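Local coordinates for mandelate racemase/muconate lactonizing enzyme family protein (Roseovarius nubinhibens ISM, PDB 3U4F) that probably acts as a magnesium-dependent hydro-lyase or racemase of the enolase superfamily, pairing a TIM barrel with a capping domain, at residues A27-V39 with Q52-H66. Sequence-based numbering, arbitrary orientation.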
ATOM      1  N   ALA A  27     -15.724   3.440 -21.670  1.00 12.89           N
ATOM      2  CA  ALA A  27     -16.228   4.117 -20.478  1.00 11.41           C
ATOM      3  C   ALA A  27     -16.081   3.216 -19.259  1.00 10.86           C
ATOM      4  O   ALA A  27     -16.219   2.000 -19.362  1.00  9.65           O
ATOM      5  CB  ALA A  27     -17.683   4.494 -20.637  1.00 11.09           C
ATOM      6  N   ILE A  28     -15.803   3.837 -18.121  1.00  9.90           N
ATOM      7  CA  ILE A  28     -15.811   3.150 -16.835  1.00  9.62           C
ATOM      8  C   ILE A  28     -16.635   4.052 -15.913  1.00  9.65           C
ATOM      9  O   ILE A  28     -16.342   5.250 -15.760  1.00  9.55           O
ATOM     10  CB  ILE A  28     -14.384   2.999 -16.253  1.00 10.18           C
ATOM     11  CG1 ILE A  28     -13.523   2.073 -17.131  1.00  9.48           C
ATOM     12  CG2 ILE A  28     -14.497   2.451 -14.829  1.00  9.40           C
ATOM     13  CD1 ILE A  28     -12.002   2.039 -16.781  1.00 11.69           C
ATOM     14  N   GLU A  29     -17.689   3.483 -15.329  1.00  9.55           N
ATOM     15  CA  GLU A  29     -18.580   4.204 -14.441  1.00  9.10           C
ATOM     16  C   GLU A  29     -18.589   3.581 -13.059  1.00  9.48           C
ATOM     17  O   GLU A  29     -18.531   2.350 -12.920  1.00  9.49           O
ATOM     18  CB  GLU A  29     -20.010   4.150 -14.988  1.00  9.88           C
ATOM     19  CG  GLU A  29     -20.134   4.769 -16.395  1.00  9.98           C
ATOM     20  CD  GLU A  29     -21.432   4.364 -17.065  1.00 14.22           C
ATOM     21  OE1 GLU A  29     -22.393   5.186 -17.069  1.00 14.11           O
ATOM     22  OE2 GLU A  29     -21.472   3.212 -17.550  1.00 11.45           O
ATOM     23  N   THR A  30     -18.669   4.416 -12.037  1.00  8.69           N
ATOM     24  CA  THR A  30     -18.774   3.889 -10.667  1.00  7.31           C
ATOM     25  C   THR A  30     -20.052   4.386 -10.036  1.00  7.30           C
ATOM     26  O   THR A  30     -20.520   5.500 -10.320  1.00  6.90           O
ATOM     27  CB  THR A  30     -17.563   4.288  -9.761  1.00  7.47           C
ATOM     28  OG1 THR A  30     -17.330   5.710  -9.891  1.00  7.14           O
ATOM     29  CG2 THR A  30     -16.301   3.516 -10.155  1.00  6.98           C
ATOM     30  N   PHE A  31     -20.625   3.529  -9.192  1.00  6.59           N
ATOM     31  CA  PHE A  31     -21.805   3.838  -8.396  1.00  7.57           C
ATOM     32  C   PHE A  31     -21.535   3.403  -6.966  1.00  7.42           C
ATOM     33  O   PHE A  31     -21.471   2.190  -6.676  1.00  7.72           O
ATOM     34  CB  PHE A  31     -23.011   3.040  -8.936  1.00  6.90           C
ATOM     35  CG  PHE A  31     -23.218   3.181 -10.430  1.00  8.48           C
ATOM     36  CD1 PHE A  31     -24.228   4.021 -10.931  1.00  8.13           C
ATOM     37  CD2 PHE A  31     -22.424   2.490 -11.329  1.00  8.07           C
ATOM     38  CE1 PHE A  31     -24.460   4.120 -12.300  1.00  7.53           C
ATOM     39  CE2 PHE A  31     -22.633   2.600 -12.715  1.00  8.64           C
ATOM     40  CZ  PHE A  31     -23.659   3.418 -13.198  1.00  7.34           C
ATOM     41  N   THR A  32     -21.404   4.366  -6.052  1.00  7.65           N
ATOM     42  CA  THR A  32     -20.798   4.052  -4.795  1.00  6.88           C
ATOM     43  C   THR A  32     -21.470   4.733  -3.629  1.00  8.76           C
ATOM     44  O   THR A  32     -22.155   5.768  -3.781  1.00  8.90           O
ATOM     45  CB  THR A  32     -19.261   4.372  -4.839  1.00  7.61           C
ATOM     46  OG1 THR A  32     -18.598   3.677  -3.782  1.00  8.38           O
ATOM     47  CG2 THR A  32     -19.002   5.898  -4.719  1.00  8.23           C
ATOM     48  N   ASN A  33     -21.332   4.120  -2.461  1.00  8.41           N
ATOM     49  CA  ASN A  33     -21.422   4.871  -1.208  1.00  8.92           C
ATOM     50  C   ASN A  33     -20.130   4.617  -0.423  1.00  8.74           C
ATOM     51  O   ASN A  33     -19.152   4.124  -0.998  1.00  9.44           O
ATOM     52  CB  ASN A  33     -22.718   4.559  -0.422  1.00  8.24           C
ATOM     53  CG  ASN A  33     -22.862   3.076  -0.014  1.00 10.57           C
ATOM     54  OD1 ASN A  33     -21.887   2.347   0.169  1.00  7.92           O
ATOM     55  ND2 ASN A  33     -24.116   2.663   0.221  1.00  8.09           N
ATOM     56  N   GLU A  34     -20.121   4.906   0.873  1.00  9.65           N
ATOM     57  CA  GLU A  34     -18.893   4.759   1.644  1.00 11.42           C
ATOM     58  C   GLU A  34     -18.550   3.297   1.949  1.00 11.14           C
ATOM     59  O   GLU A  34     -17.438   3.003   2.369  1.00 11.47           O
ATOM     60  CB  GLU A  34     -18.932   5.594   2.929  1.00 13.10           C
ATOM     61  CG  GLU A  34     -18.810   7.114   2.681  1.00 20.48           C
ATOM     62  CD  GLU A  34     -19.072   7.956   3.943  1.00 30.36           C
ATOM     63  OE1 GLU A  34     -19.242   7.365   5.038  1.00 34.20           O
ATOM     64  OE2 GLU A  34     -19.102   9.207   3.840  1.00 34.75           O
ATOM     65  N   PHE A  35     -19.512   2.397   1.754  1.00  9.76           N
ATOM     66  CA  PHE A  35     -19.365   1.000   2.146  1.00  9.76           C
ATOM     67  C   PHE A  35     -19.059   0.039   0.986  1.00  8.13           C
ATOM     68  O   PHE A  35     -18.350  -0.970   1.159  1.00  8.03           O
ATOM     69  CB  PHE A  35     -20.663   0.565   2.787  1.00 10.41           C
ATOM     70  CG  PHE A  35     -21.056   1.426   3.955  1.00 15.47           C
ATOM     71  CD1 PHE A  35     -20.349   1.346   5.139  1.00 19.00           C
ATOM     72  CD2 PHE A  35     -22.100   2.358   3.839  1.00 18.85           C
ATOM     73  CE1 PHE A  35     -20.703   2.182   6.250  1.00 23.44           C
ATOM     74  CE2 PHE A  35     -22.456   3.187   4.926  1.00 23.62           C
ATOM     75  CZ  PHE A  35     -21.747   3.098   6.126  1.00 23.67           C
ATOM     76  N   VAL A  36     -19.683   0.291  -0.151  1.00  7.18           N
ATOM     77  CA  VAL A  36     -19.494  -0.560  -1.332  1.00  6.74           C
ATOM     78  C   VAL A  36     -19.728   0.268  -2.594  1.00  6.97           C
ATOM     79  O   VAL A  36     -20.502   1.222  -2.591  1.00  7.49           O
ATOM     80  CB  VAL A  36     -20.395  -1.837  -1.267  1.00  6.77           C
ATOM     81  CG1 VAL A  36     -21.874  -1.463  -1.243  1.00  7.43           C
ATOM     82  CG2 VAL A  36     -20.092  -2.811  -2.470  1.00  6.98           C
ATOM     83  N   GLY A  37     -19.030  -0.095  -3.658  1.00  7.36           N
ATOM     84  CA  GLY A  37     -19.179   0.573  -4.928  1.00  7.25           C
ATOM     85  C   GLY A  37     -19.112  -0.410  -6.065  1.00  7.53           C
ATOM     86  O   GLY A  37     -18.288  -1.316  -6.054  1.00  7.15           O
ATOM     87  N   PHE A  38     -19.956  -0.212  -7.074  1.00  7.23           N
ATOM     88  CA  PHE A  38     -19.965  -1.068  -8.243  1.00  6.18           C
ATOM     89  C   PHE A  38     -19.455  -0.337  -9.468  1.00  6.77           C
ATOM     90  O   PHE A  38     -19.509   0.893  -9.520  1.00  7.63           O
ATOM     91  CB  PHE A  38     -21.388  -1.619  -8.486  1.00  7.02           C
ATOM     92  CG  PHE A  38     -21.955  -2.311  -7.269  1.00  6.61           C
ATOM     93  CD1 PHE A  38     -21.527  -3.596  -6.921  1.00  6.47           C
ATOM     94  CD2 PHE A  38     -22.887  -1.653  -6.448  1.00  7.08           C
ATOM     95  CE1 PHE A  38     -22.053  -4.233  -5.752  1.00  4.14           C
ATOM     96  CE2 PHE A  38     -23.411  -2.267  -5.299  1.00  9.20           C
ATOM     97  CZ  PHE A  38     -22.974  -3.550  -4.946  1.00  6.56           C
ATOM     98  N   VAL A  39     -18.931  -1.111 -10.420  1.00  6.19           N
ATOM     99  CA  VAL A  39     -18.269  -0.598 -11.595  1.00  7.14           C
ATOM    100  C   VAL A  39     -18.976  -1.144 -12.803  1.00  7.27           C
ATOM    101  O   VAL A  39     -19.233  -2.361 -12.888  1.00  7.94           O
ATOM    102  CB  VAL A  39     -16.788  -1.041 -11.665  1.00  7.30           C
ATOM    103  CG1 VAL A  39     -16.082  -0.472 -12.904  1.00  9.14           C
ATOM    104  CG2 VAL A  39     -16.070  -0.625 -10.402  1.00  6.41           C
ATOM    105  N   GLN A  52     -17.263  -4.988  -8.901  1.00  6.14           N
ATOM    106  CA  GLN A  52     -17.323  -4.306  -7.609  1.00  7.00           C
ATOM    107  C   GLN A  52     -15.917  -4.028  -7.149  1.00  7.18           C
ATOM    108  O   GLN A  52     -15.024  -4.867  -7.312  1.00  6.32           O
ATOM    109  CB  GLN A  52     -18.068  -5.158  -6.577  1.00  7.63           C
ATOM    110  CG  GLN A  52     -18.355  -4.459  -5.239  1.00  4.89           C
ATOM    111  CD  GLN A  52     -18.642  -5.480  -4.157  1.00  6.57           C
ATOM    112  OE1 GLN A  52     -19.704  -6.088  -4.142  1.00  5.26           O
ATOM    113  NE2 GLN A  52     -17.670  -5.691  -3.263  1.00  6.78           N
ATOM    114  N   VAL A  53     -15.681  -2.811  -6.659  1.00  7.74           N
ATOM    115  CA  VAL A  53     -14.447  -2.559  -5.915  1.00  7.40           C
ATOM    116  C   VAL A  53     -14.530  -3.209  -4.528  1.00  7.43           C
ATOM    117  O   VAL A  53     -15.616  -3.567  -4.040  1.00  7.17           O
ATOM    118  CB  VAL A  53     -14.159  -1.029  -5.792  1.00  6.51           C
ATOM    119  CG1 VAL A  53     -13.979  -0.388  -7.193  1.00  6.88           C
ATOM    120  CG2 VAL A  53     -15.260  -0.323  -4.981  1.00  8.90           C
ATOM    121  N   SER A  54     -13.396  -3.330  -3.847  1.00  7.94           N
ATOM    122  CA  SER A  54     -13.475  -3.793  -2.472  1.00  8.93           C
ATOM    123  C   SER A  54     -14.401  -2.930  -1.625  1.00  8.81           C
ATOM    124  O   SER A  54     -14.472  -1.699  -1.808  1.00  8.77           O
ATOM    125  CB  SER A  54     -12.088  -3.846  -1.812  1.00  9.53           C
ATOM    126  OG  SER A  54     -12.278  -4.231  -0.471  1.00 13.36           O
ATOM    127  N   THR A  55     -15.110  -3.579  -0.696  1.00  7.41           N
ATOM    128  CA  THR A  55     -15.871  -2.889   0.341  1.00  7.77           C
ATOM    129  C   THR A  55     -14.926  -2.157   1.279  1.00  8.38           C
ATOM    130  O   THR A  55     -13.730  -2.455   1.304  1.00  7.84           O
ATOM    131  CB  THR A  55     -16.695  -3.870   1.179  1.00  8.13           C
ATOM    132  OG1 THR A  55     -15.865  -4.981   1.563  1.00  8.25           O
ATOM    133  CG2 THR A  55     -17.898  -4.403   0.356  1.00  8.96           C
ATOM    134  N   TYR A  56     -15.505  -1.153   1.943  1.00  8.46           N
ATOM    135  CA  TYR A  56     -14.959  -0.335   3.041  1.00 10.14           C
ATOM    136  C   TYR A  56     -14.198   0.858   2.460  1.00  8.73           C
ATOM    137  O   TYR A  56     -13.215   0.687   1.742  1.00  8.41           O
ATOM    138  CB  TYR A  56     -14.140  -1.137   4.049  1.00 11.20           C
ATOM    139  CG  TYR A  56     -14.861  -2.377   4.574  1.00 15.92           C
ATOM    140  CD1 TYR A  56     -16.003  -2.260   5.368  1.00 19.31           C
ATOM    141  CD2 TYR A  56     -14.385  -3.666   4.281  1.00 19.31           C
ATOM    142  CE1 TYR A  56     -16.671  -3.410   5.854  1.00 21.79           C
ATOM    143  CE2 TYR A  56     -15.040  -4.813   4.769  1.00 22.14           C
ATOM    144  CZ  TYR A  56     -16.172  -4.672   5.549  1.00 21.91           C
ATOM    145  OH  TYR A  56     -16.808  -5.815   6.000  1.00 26.17           O
ATOM    146  N   HIS A  57     -14.722   2.047   2.734  1.00  7.92           N
ATOM    147  CA  HIS A  57     -14.206   3.285   2.142  1.00  7.52           C
ATOM    148  C   HIS A  57     -14.215   3.215   0.605  1.00  7.19           C
ATOM    149  O   HIS A  57     -13.323   3.707  -0.070  1.00  5.35           O
ATOM    150  CB  HIS A  57     -12.822   3.646   2.766  1.00  7.40           C
ATOM    151  CG  HIS A  57     -12.848   3.678   4.270  1.00  8.56           C
ATOM    152  ND1 HIS A  57     -11.861   3.111   5.059  1.00 11.06           N
ATOM    153  CD2 HIS A  57     -13.787   4.143   5.129  1.00  8.27           C
ATOM    154  CE1 HIS A  57     -12.179   3.248   6.337  1.00  4.56           C
ATOM    155  NE2 HIS A  57     -13.343   3.863   6.407  1.00 14.98           N
ATOM    156  N   SER A  58     -15.275   2.613   0.056  1.00  7.12           N
ATOM    157  CA  SER A  58     -15.346   2.375  -1.384  1.00  6.97           C
ATOM    158  C   SER A  58     -15.411   3.676  -2.175  1.00  7.44           C
ATOM    159  O   SER A  58     -15.031   3.700  -3.326  1.00  6.73           O
ATOM    160  CB  SER A  58     -16.548   1.507  -1.720  1.00  6.96           C
ATOM    161  OG  SER A  58     -16.429   0.272  -1.044  1.00  7.41           O
ATOM    162  N   ASP A  59     -15.880   4.747  -1.534  1.00  7.28           N
ATOM    163  CA  ASP A  59     -15.925   6.062  -2.194  1.00  8.57           C
ATOM    164  C   ASP A  59     -14.513   6.584  -2.463  1.00  8.14           C
ATOM    165  O   ASP A  59     -14.266   7.162  -3.520  1.00  9.46           O
ATOM    166  CB  ASP A  59     -16.758   7.082  -1.391  1.00  9.26           C
ATOM    167  CG  ASP A  59     -16.249   7.283   0.028  1.00 10.50           C
ATOM    168  OD1 ASP A  59     -15.824   6.302   0.688  1.00  8.12           O
ATOM    169  OD2 ASP A  59     -16.270   8.447   0.499  1.00 11.88           O
ATOM    170  N   ILE A  60     -13.579   6.350  -1.536  1.00  7.15           N
ATOM    171  CA  ILE A  60     -12.175   6.728  -1.762  1.00  6.49           C
ATOM    172  C   ILE A  60     -11.624   5.848  -2.857  1.00  6.24           C
ATOM    173  O   ILE A  60     -10.994   6.322  -3.807  1.00  6.56           O
ATOM    174  CB  ILE A  60     -11.355   6.580  -0.470  1.00  5.79           C
ATOM    175  CG1 ILE A  60     -12.030   7.386   0.669  1.00  7.95           C
ATOM    176  CG2 ILE A  60      -9.906   7.030  -0.695  1.00  6.73           C
ATOM    177  CD1 ILE A  60     -11.229   7.405   1.988  1.00  9.52           C
ATOM    178  N   THR A  61     -11.893   4.544  -2.752  1.00  4.90           N
ATOM    179  CA  THR A  61     -11.450   3.601  -3.781  1.00  5.12           C
ATOM    180  C   THR A  61     -11.933   4.001  -5.173  1.00  5.17           C
ATOM    181  O   THR A  61     -11.182   3.939  -6.150  1.00  4.38           O
ATOM    182  CB  THR A  61     -11.909   2.168  -3.430  1.00  5.07           C
ATOM    183  OG1 THR A  61     -11.354   1.834  -2.155  1.00  4.65           O
ATOM    184  CG2 THR A  61     -11.421   1.140  -4.486  1.00  4.07           C
ATOM    185  N   CYS A  62     -13.197   4.400  -5.282  1.00  5.78           N
ATOM    186  CA  CYS A  62     -13.694   4.818  -6.593  1.00  6.53           C
ATOM    187  C   CYS A  62     -12.981   6.102  -7.108  1.00  6.82           C
ATOM    188  O   CYS A  62     -12.762   6.256  -8.309  1.00  5.42           O
ATOM    189  CB  CYS A  62     -15.218   5.000  -6.532  1.00  6.89           C
ATOM    190  SG  CYS A  62     -16.101   3.400  -6.429  1.00 10.27           S
ATOM    191  N   GLU A  63     -12.634   7.025  -6.209  1.00  7.60           N
ATOM    192  CA  GLU A  63     -11.862   8.192  -6.670  1.00  8.34           C
ATOM    193  C   GLU A  63     -10.478   7.751  -7.221  1.00  8.47           C
ATOM    194  O   GLU A  63     -10.034   8.249  -8.245  1.00  8.12           O
ATOM    195  CB  GLU A  63     -11.711   9.218  -5.557  1.00  9.98           C
ATOM    196  CG  GLU A  63     -11.112  10.569  -6.019  1.00 13.41           C
ATOM    197  CD  GLU A  63     -12.005  11.323  -7.012  1.00 20.25           C
ATOM    198  OE1 GLU A  63     -13.235  11.201  -6.914  1.00 25.49           O
ATOM    199  OE2 GLU A  63     -11.462  12.031  -7.889  1.00 24.28           O
ATOM    200  N   VAL A  64      -9.816   6.817  -6.527  1.00  7.06           N
ATOM    201  CA  VAL A  64      -8.536   6.274  -6.979  1.00  6.74           C
ATOM    202  C   VAL A  64      -8.708   5.581  -8.335  1.00  6.43           C
ATOM    203  O   VAL A  64      -7.863   5.678  -9.254  1.00  6.01           O
ATOM    204  CB  VAL A  64      -7.990   5.272  -5.906  1.00  7.16           C
ATOM    205  CG1 VAL A  64      -6.809   4.486  -6.439  1.00  7.02           C
ATOM    206  CG2 VAL A  64      -7.609   5.997  -4.648  1.00  6.12           C
ATOM    207  N   LEU A  65      -9.831   4.880  -8.484  1.00  6.64           N
ATOM    208  CA  LEU A  65     -10.108   4.218  -9.753  1.00  7.41           C
ATOM    209  C   LEU A  65     -10.111   5.238 -10.897  1.00  7.86           C
ATOM    210  O   LEU A  65      -9.436   5.043 -11.923  1.00  7.98           O
ATOM    211  CB  LEU A  65     -11.462   3.473  -9.687  1.00  7.52           C
ATOM    212  CG  LEU A  65     -11.746   2.451 -10.807  1.00  9.07           C
ATOM    213  CD1 LEU A  65     -12.827   1.453 -10.386  1.00  9.60           C
ATOM    214  CD2 LEU A  65     -12.187   3.193 -12.036  1.00 12.18           C
ATOM    215  N   HIS A  66     -10.877   6.310 -10.729  1.00  8.58           N
ATOM    216  CA  HIS A  66     -10.972   7.322 -11.807  1.00  8.86           C
ATOM    217  C   HIS A  66      -9.650   8.075 -11.979  1.00  9.59           C
ATOM    218  O   HIS A  66      -9.233   8.357 -13.104  1.00  8.58           O
ATOM    219  CB  HIS A  66     -12.154   8.273 -11.577  1.00  9.40           C
ATOM    220  CG  HIS A  66     -13.483   7.615 -11.774  1.00 10.28           C
ATOM    221  ND1 HIS A  66     -13.962   7.270 -13.021  1.00 11.60           N
ATOM    222  CD2 HIS A  66     -14.420   7.208 -10.881  1.00  9.82           C
ATOM    223  CE1 HIS A  66     -15.137   6.670 -12.889  1.00  9.33           C
ATOM    224  NE2 HIS A  66     -15.439   6.621 -11.603  1.00 10.55           N
TER
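Thr30 OG1 and His66 NE2 form a hydrogen bond of 2.7 Å, the hydroxyl reaching the imidazole at its edge, near the ring plane. At the same ring, His66 CE1 lies 3.4 Å from Ile28 O. Ser386 OG of strand 382-387 binds His66 ND1, so both ring nitrogens are held and the ring's rotation is fixed. One helical turn back, Cys62 SG nestles between the two strand threonines, against Thr30 CG2 and 3.6 Å from Thr32 OG1. Leu65 spreads its methyls, CD2 against Ile28 CG2 and CD1 against Val39 CG2. At Gly37 a beta carbon would clash with Cys62 SG and Thr32 OG1.

The contact lies in the N-terminal capping domain of the enolase superfamily fold: helix 58-73 covers the sheet face carrying Ile28, Thr30 and Thr32, its residues 58-66 running antiparallel (169°) to strand 27-32. In the turn between strand 27-32 and the strand from Gly37, Asn33 OD1 accepts from Phe35 N, an Asx turn, and from Val36 N as second donor. Phe35 O accepts from Tyr56 N (3.0 Å), and Glu34 O from Ser58 N. The Tyr56 side chain lies about 9 Å from bound guanidine, consistent with this loop bordering the active site.

Gln52 has CG anti to the backbone N (chi1 -172°), which with the extended chain carries its amide alongside the Phe38 ring. The two planes are 72° apart. Val36 CG2 crosses to Gln52 CD at 3.5 Å. Gln52 NE2 bonds Val53 O (3.1 Å) and Ser312 OG, while Gln52 OE1 accepts from Leu313 N. With an alanine in place of Gln52, Leu313 N is likely to lose its acceptor and a gap to open beside Val36 and Phe38. Near the second subunit, Glu34 OE2 and Asp59 OD2 approach to 4.4 Å, a likely repulsion probably eased by Arg67 of that subunit, salt-bridged to Asp59.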